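Local coordinates for alpha-rhamnosidase (Dictyoglomus thermophilum, PDB 6I60), which probably hydrolyses terminal non-reducing alpha-L-rhamnose residues from alpha-L-rhamnosides, as a bacterial multidomain glycoside hydrolase, at residues I173-M178 / Y291-N297; V247-N251 / F262-I266. One frame throughout, in Å; residues are numbered along the deposited sequence.

Interaction 1: residues I173-M178 / Y291-N297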
loop_
_atom_site.group_PDB
_atom_site.type_symbol
_atom_site.label_atom_id
_atom_site.label_comp_id
_atom_site.label_asym_id
_atom_site.label_seq_id
_atom_site.Cartn_x
_atom_site.Cartn_y
_atom_site.Cartn_z
ATOM N N ILE A 173 -12.338 22.709 -12.130
ATOM C CA ILE A 173 -12.435 22.686 -10.675
ATOM C C ILE A 173 -13.775 23.293 -10.285
ATOM O O ILE A 173 -13.995 24.499 -10.455
ATOM C CB ILE A 173 -11.273 23.438 -10.013
ATOM C CG1 ILE A 173 -9.945 22.732 -10.298
ATOM C CG2 ILE A 173 -11.506 23.561 -8.514
ATOM C CD1 ILE A 173 -8.864 23.654 -10.822
ATOM N N ALA A 174 -14.672 22.461 -9.759
ATOM C CA ALA A 174 -15.945 22.928 -9.239
ATOM C C ALA A 174 -15.770 23.454 -7.815
ATOM O O ALA A 174 -14.690 23.385 -7.224
ATOM C CB ALA A 174 -16.984 21.810 -9.287
ATOM N N TYR A 175 -16.849 23.987 -7.255
ATOM C CA TYR A 175 -16.825 24.520 -5.903
ATOM C C TYR A 175 -17.090 23.392 -4.907
ATOM O O TYR A 175 -17.078 22.209 -5.254
ATOM C CB TYR A 175 -17.839 25.652 -5.761
ATOM C CG TYR A 175 -17.317 27.012 -6.166
ATOM C CD1 TYR A 175 -16.539 27.171 -7.306
ATOM C CD2 TYR A 175 -17.611 28.140 -5.411
ATOM C CE1 TYR A 175 -16.067 28.413 -7.679
ATOM C CE2 TYR A 175 -17.144 29.385 -5.776
ATOM C CZ TYR A 175 -16.373 29.518 -6.911
ATOM O OH TYR A 175 -15.907 30.758 -7.276
ATOM N N ALA A 176 -17.335 23.752 -3.648
ATOM C CA ALA A 176 -17.592 22.774 -2.597
ATOM C C ALA A 176 -19.020 22.921 -2.093
ATOM O O ALA A 176 -19.288 23.775 -1.234
ATOM C CB ALA A 176 -16.596 22.941 -1.446
ATOM N N PRO A 177 -19.966 22.128 -2.585
ATOM C CA PRO A 177 -21.346 22.245 -2.111
ATOM C C PRO A 177 -21.546 21.567 -0.767
ATOM O O PRO A 177 -20.920 20.553 -0.449
ATOM C CB PRO A 177 -22.153 21.540 -3.207
ATOM C CG PRO A 177 -21.216 20.526 -3.758
ATOM C CD PRO A 177 -19.825 21.108 -3.642
ATOM N N MET A 178 -22.436 22.152 0.028
ATOM C CA MET A 178 -22.838 21.596 1.311
ATOM C C MET A 178 -24.291 21.149 1.232
ATOM O O MET A 178 -25.109 21.787 0.564
ATOM C CB MET A 178 -22.663 22.620 2.437
ATOM C CG MET A 178 -21.319 23.328 2.429
ATOM S SD MET A 178 -21.308 24.812 3.452
ATOM C CE MET A 178 -19.964 24.442 4.577
ATOM N N TYR A 291 -23.542 27.041 -1.004
ATOM C CA TYR A 291 -22.094 27.167 -1.078
ATOM C C TYR A 291 -21.579 27.776 0.219
ATOM O O TYR A 291 -22.222 28.653 0.802
ATOM C CB TYR A 291 -21.672 28.029 -2.269
ATOM C CG TYR A 291 -21.573 27.267 -3.572
ATOM C CD1 TYR A 291 -21.263 25.914 -3.586
ATOM C CD2 TYR A 291 -21.792 27.901 -4.789
ATOM C CE1 TYR A 291 -21.173 25.213 -4.774
ATOM C CE2 TYR A 291 -21.704 27.209 -5.982
ATOM C CZ TYR A 291 -21.393 25.866 -5.969
ATOM O OH TYR A 291 -21.304 25.177 -7.156
ATOM N N GLY A 292 -20.418 27.306 0.669
ATOM C CA GLY A 292 -19.875 27.741 1.931
ATOM C C GLY A 292 -18.558 28.475 1.800
ATOM O O GLY A 292 -18.319 29.219 0.843
ATOM N N PRO A 293 -17.674 28.281 2.781
ATOM C CA PRO A 293 -16.384 28.985 2.747
ATOM C C PRO A 293 -15.440 28.475 1.669
ATOM O O PRO A 293 -14.689 29.274 1.097
ATOM C CB PRO A 293 -15.820 28.749 4.154
ATOM C CG PRO A 293 -16.479 27.492 4.619
ATOM C CD PRO A 293 -17.847 27.483 4.008
ATOM N N ILE A 294 -15.453 27.180 1.370
ATOM C CA ILE A 294 -14.512 26.614 0.409
ATOM C C ILE A 294 -14.979 26.933 -1.004
ATOM O O ILE A 294 -16.121 26.636 -1.378
ATOM C CB ILE A 294 -14.364 25.098 0.615
ATOM C CG1 ILE A 294 -13.755 24.803 1.985
ATOM C CG2 ILE A 294 -13.495 24.498 -0.478
ATOM C CD1 ILE A 294 -14.699 24.107 2.931
ATOM N N THR A 295 -14.095 27.544 -1.795
ATOM C CA THR A 295 -14.384 27.809 -3.199
ATOM C C THR A 295 -13.792 26.705 -4.065
ATOM O O THR A 295 -14.332 25.596 -4.121
ATOM C CB THR A 295 -13.837 29.173 -3.628
ATOM O OG1 THR A 295 -12.405 29.153 -3.587
ATOM C CG2 THR A 295 -14.353 30.268 -2.704
ATOM N N LEU A 296 -12.680 26.992 -4.735
ATOM C CA LEU A 296 -12.028 26.000 -5.575
ATOM C C LEU A 296 -11.274 24.989 -4.722
ATOM O O LEU A 296 -10.670 25.338 -3.704
ATOM C CB LEU A 296 -11.068 26.677 -6.553
ATOM C CG LEU A 296 -11.673 27.756 -7.450
ATOM C CD1 LEU A 296 -10.594 28.399 -8.307
ATOM C CD2 LEU A 296 -12.770 27.167 -8.316
ATOM N N ASN A 297 -11.316 23.726 -5.143
ATOM C CA ASN A 297 -10.598 22.663 -4.454
ATOM C C ASN A 297 -10.115 21.654 -5.484
ATOM O O ASN A 297 -10.896 21.201 -6.326
ATOM C CB ASN A 297 -11.479 21.987 -3.395
ATOM C CG ASN A 297 -12.711 21.325 -3.987
ATOM O OD1 ASN A 297 -12.787 20.100 -4.081
ATOM N ND2 ASN A 297 -13.687 22.134 -4.383
#

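Interaction 2: residues V247-N251 / F262-I266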
loop_
_atom_site.group_PDB
_atom_site.type_symbol
_atom_site.label_atom_id
_atom_site.label_comp_id
_atom_site.label_asym_id
_atom_site.label_seq_id
_atom_site.Cartn_x
_atom_site.Cartn_y
_atom_site.Cartn_z
ATOM N N VAL A 247 -23.025 17.387 5.106
ATOM C CA VAL A 247 -22.113 16.796 4.134
ATOM C C VAL A 247 -21.625 17.899 3.205
ATOM O O VAL A 247 -22.437 18.587 2.574
ATOM C CB VAL A 247 -22.774 15.671 3.320
ATOM C CG1 VAL A 247 -21.762 15.052 2.368
ATOM C CG2 VAL A 247 -23.365 14.613 4.238
ATOM N N ILE A 248 -20.308 18.063 3.119
ATOM C CA ILE A 248 -19.678 18.990 2.186
ATOM C C ILE A 248 -18.894 18.171 1.170
ATOM O O ILE A 248 -18.178 17.233 1.541
ATOM C CB ILE A 248 -18.776 20.004 2.914
ATOM C CG1 ILE A 248 -17.991 20.846 1.908
ATOM C CG2 ILE A 248 -17.841 19.300 3.883
ATOM C CD1 ILE A 248 -17.729 22.257 2.374
ATOM N N LEU A 249 -19.038 18.514 -0.107
ATOM C CA LEU A 249 -18.474 17.729 -1.196
ATOM C C LEU A 249 -17.219 18.383 -1.756
ATOM O O LEU A 249 -17.171 19.601 -1.948
ATOM C CB LEU A 249 -19.498 17.548 -2.318
ATOM C CG LEU A 249 -20.659 16.596 -2.034
ATOM C CD1 LEU A 249 -21.462 16.366 -3.298
ATOM C CD2 LEU A 249 -20.156 15.277 -1.466
ATOM N N GLY A 250 -16.206 17.560 -2.020
ATOM C CA GLY A 250 -15.002 18.008 -2.693
ATOM C C GLY A 250 -14.857 17.359 -4.055
ATOM O O GLY A 250 -15.510 16.349 -4.335
ATOM N N ASN A 251 -14.009 17.924 -4.916
ATOM C CA ASN A 251 -13.850 17.385 -6.263
ATOM C C ASN A 251 -13.023 16.104 -6.255
ATOM O O ASN A 251 -13.519 15.027 -6.605
ATOM C CB ASN A 251 -13.204 18.429 -7.179
ATOM C CG ASN A 251 -13.910 19.768 -7.129
ATOM O OD1 ASN A 251 -14.961 19.911 -6.504
ATOM N ND2 ASN A 251 -13.329 20.761 -7.785
ATOM N N PHE A 262 -19.847 16.642 -12.153
ATOM C CA PHE A 262 -19.637 17.465 -10.976
ATOM C C PHE A 262 -19.950 16.656 -9.715
ATOM O O PHE A 262 -20.579 15.598 -9.792
ATOM C CB PHE A 262 -20.507 18.717 -11.058
ATOM C CG PHE A 262 -20.064 19.688 -12.114
ATOM C CD1 PHE A 262 -18.862 20.365 -11.991
ATOM C CD2 PHE A 262 -20.846 19.918 -13.235
ATOM C CE1 PHE A 262 -18.449 21.256 -12.964
ATOM C CE2 PHE A 262 -20.438 20.808 -14.211
ATOM C CZ PHE A 262 -19.239 21.477 -14.076
ATOM N N PRO A 263 -19.498 17.119 -8.546
ATOM C CA PRO A 263 -19.688 16.330 -7.320
ATOM C C PRO A 263 -21.154 16.021 -7.046
ATOM O O PRO A 263 -22.034 16.858 -7.249
ATOM C CB PRO A 263 -19.092 17.227 -6.229
ATOM C CG PRO A 263 -18.077 18.041 -6.932
ATOM C CD PRO A 263 -18.622 18.284 -8.311
ATOM N N LYS A 264 -21.406 14.799 -6.579
ATOM C CA LYS A 264 -22.744 14.334 -6.238
ATOM C C LYS A 264 -22.679 13.591 -4.910
ATOM O O LYS A 264 -21.599 13.292 -4.393
ATOM C CB LYS A 264 -23.324 13.437 -7.340
ATOM C CG LYS A 264 -22.272 12.696 -8.147
ATOM C CD LYS A 264 -22.870 12.069 -9.393
ATOM C CE LYS A 264 -22.747 12.997 -10.589
ATOM N NZ LYS A 264 -22.841 12.253 -11.873
ATOM N N LEU A 265 -23.853 13.282 -4.356
ATOM C CA LEU A 265 -23.937 12.737 -3.008
ATOM C C LEU A 265 -25.058 11.715 -2.901
ATOM O O LEU A 265 -26.168 11.945 -3.387
ATOM C CB LEU A 265 -24.166 13.853 -1.980
ATOM C CG LEU A 265 -24.463 13.423 -0.543
ATOM C CD1 LEU A 265 -23.281 12.668 0.039
ATOM C CD2 LEU A 265 -24.804 14.631 0.311
ATOM N N ILE A 266 -24.760 10.591 -2.252
ATOM C CA ILE A 266 -25.760 9.605 -1.861
ATOM C C ILE A 266 -25.477 9.196 -0.422
ATOM O O ILE A 266 -24.316 9.057 -0.022
ATOM C CB ILE A 266 -25.770 8.375 -2.797
ATOM C CG1 ILE A 266 -27.001 7.502 -2.517
ATOM C CG2 ILE A 266 -24.493 7.565 -2.649
ATOM C CD1 ILE A 266 -27.405 6.607 -3.674
#

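Interaction 1: residues I173-M178 / Y291-N297
Tyr175 lies between Tyr291 and Thr295. Its CB sits over one face of the Tyr291 ring, 3.9 Å from the centroid and 29° off the normal, a CH-pi contact. The two tyrosine rings meet obliquely, planes at 42°, and so form neither a stack nor a T-shaped pair. Thr295 runs alongside Tyr175, its CB over a face of the Tyr175 ring in a second CH-pi contact. Leu296 CD2 comes to 3.6 Å from Tyr175 CE1, approaching that ring obliquely. Beyond the rings, Ala176 CB meets Ile294 CG2 at 3.6 Å, and Ile173 CG2 meets Leu296 CB at 3.7 Å. Met178, its chain bent at chi3 (123°), brings CE to Pro293 CD at 3.7 Å.

No hydrogen bond joins the segments; Tyr291 and Asn297 find their polar partners outside them. Tyr291 OH bonds to Lys156 N and its ring has a cation-pi partner in Lys152, while Asn297 turns to Asn251. Backbone bonds tie Thr295 to Ile304 and Ile173 to Glu158, so each segment has a strand partner beyond the other. This geometry fits a local break in the pairing of antiparallel strands 171-184 and 288-298, bridged by side chains, in the beta-rich N-terminal region of this rhamnosidase.

Interaction 2: residues V247-N251 / F262-I266
Val247 and Leu265 reach toward each other tip to tip. Val247 CG1, anti to its own backbone nitrogen (chi1 -177°), lies 3.7 Å from Leu265 CD1 and at a similar distance from the other methyl, CD2, so one branch of the valine meets both branches of the leucine. The CB atoms of both residues point toward the opposite segment, and Ile196 of strand 189-199 touches both side chains, adding a third aliphatic group to the cluster.

Leu249 has a different approach. Its CB and CD1 both touch Pro263 CB, and CD1 also reaches Leu265 CB, with Leu249 CD1 3.9 Å from each of the two CB atoms. The same methyl, CD1 of Leu249, lies against the backbone between them, 3.3 Å from Lys264 O, while Leu249 CB faces the proline ring. On the side of Leu249 toward Asn251, Pro263 CG lies 4.0 Å from Gly250 O and 3.7 Å from Asn251 OD1, the Asn251 and Pro263 side chains meeting at a slant.

The backbones themselves are not paired: the axes of strands 247-250 and 264-266 come no closer than 8.1 Å, their directions differ by 138°, and no hydrogen bond crosses. Strand 242-250 pairs with 171-184 and 201-206, whereas strand 264-273 lies between 189-199 and 278-282. The contact is thus face-to-face packing of two beta layers, as in a beta-sandwich, within the alpha-L-rhamnosidase N-terminal domain.

Polar groups at its margin look elsewhere. Asn251 ND2 donates to Ala174 O, which helps to set the side-chain amide whose OD1 borders Pro263. Lys264, whose CB points away from segment 247-251, carries NZ to Tyr254 OH and Glu331 O.

The centres of interactions 1 and 2 are 10 Å apart, and both are buried on the same side of the chain's centre. Along the chain they are nested: 247-251 and 262-266 both fall between 173-178 and 291-297. Their common element is the antiparallel pairing of strands 171-184 and 242-250, evidenced by Pro177 O and Leu249 N at 2.8 Å, a probable hydrogen bond. A second probable bond, Asn297 OD1 to Asn251 N at 2.6 Å, joins 291-297 to the same segment, so 247-251 is tied to both segments of interaction 1. Strand 242-250 is thus paired edge to edge with 171-184 and packs by side chains on the sheet that holds 264-273.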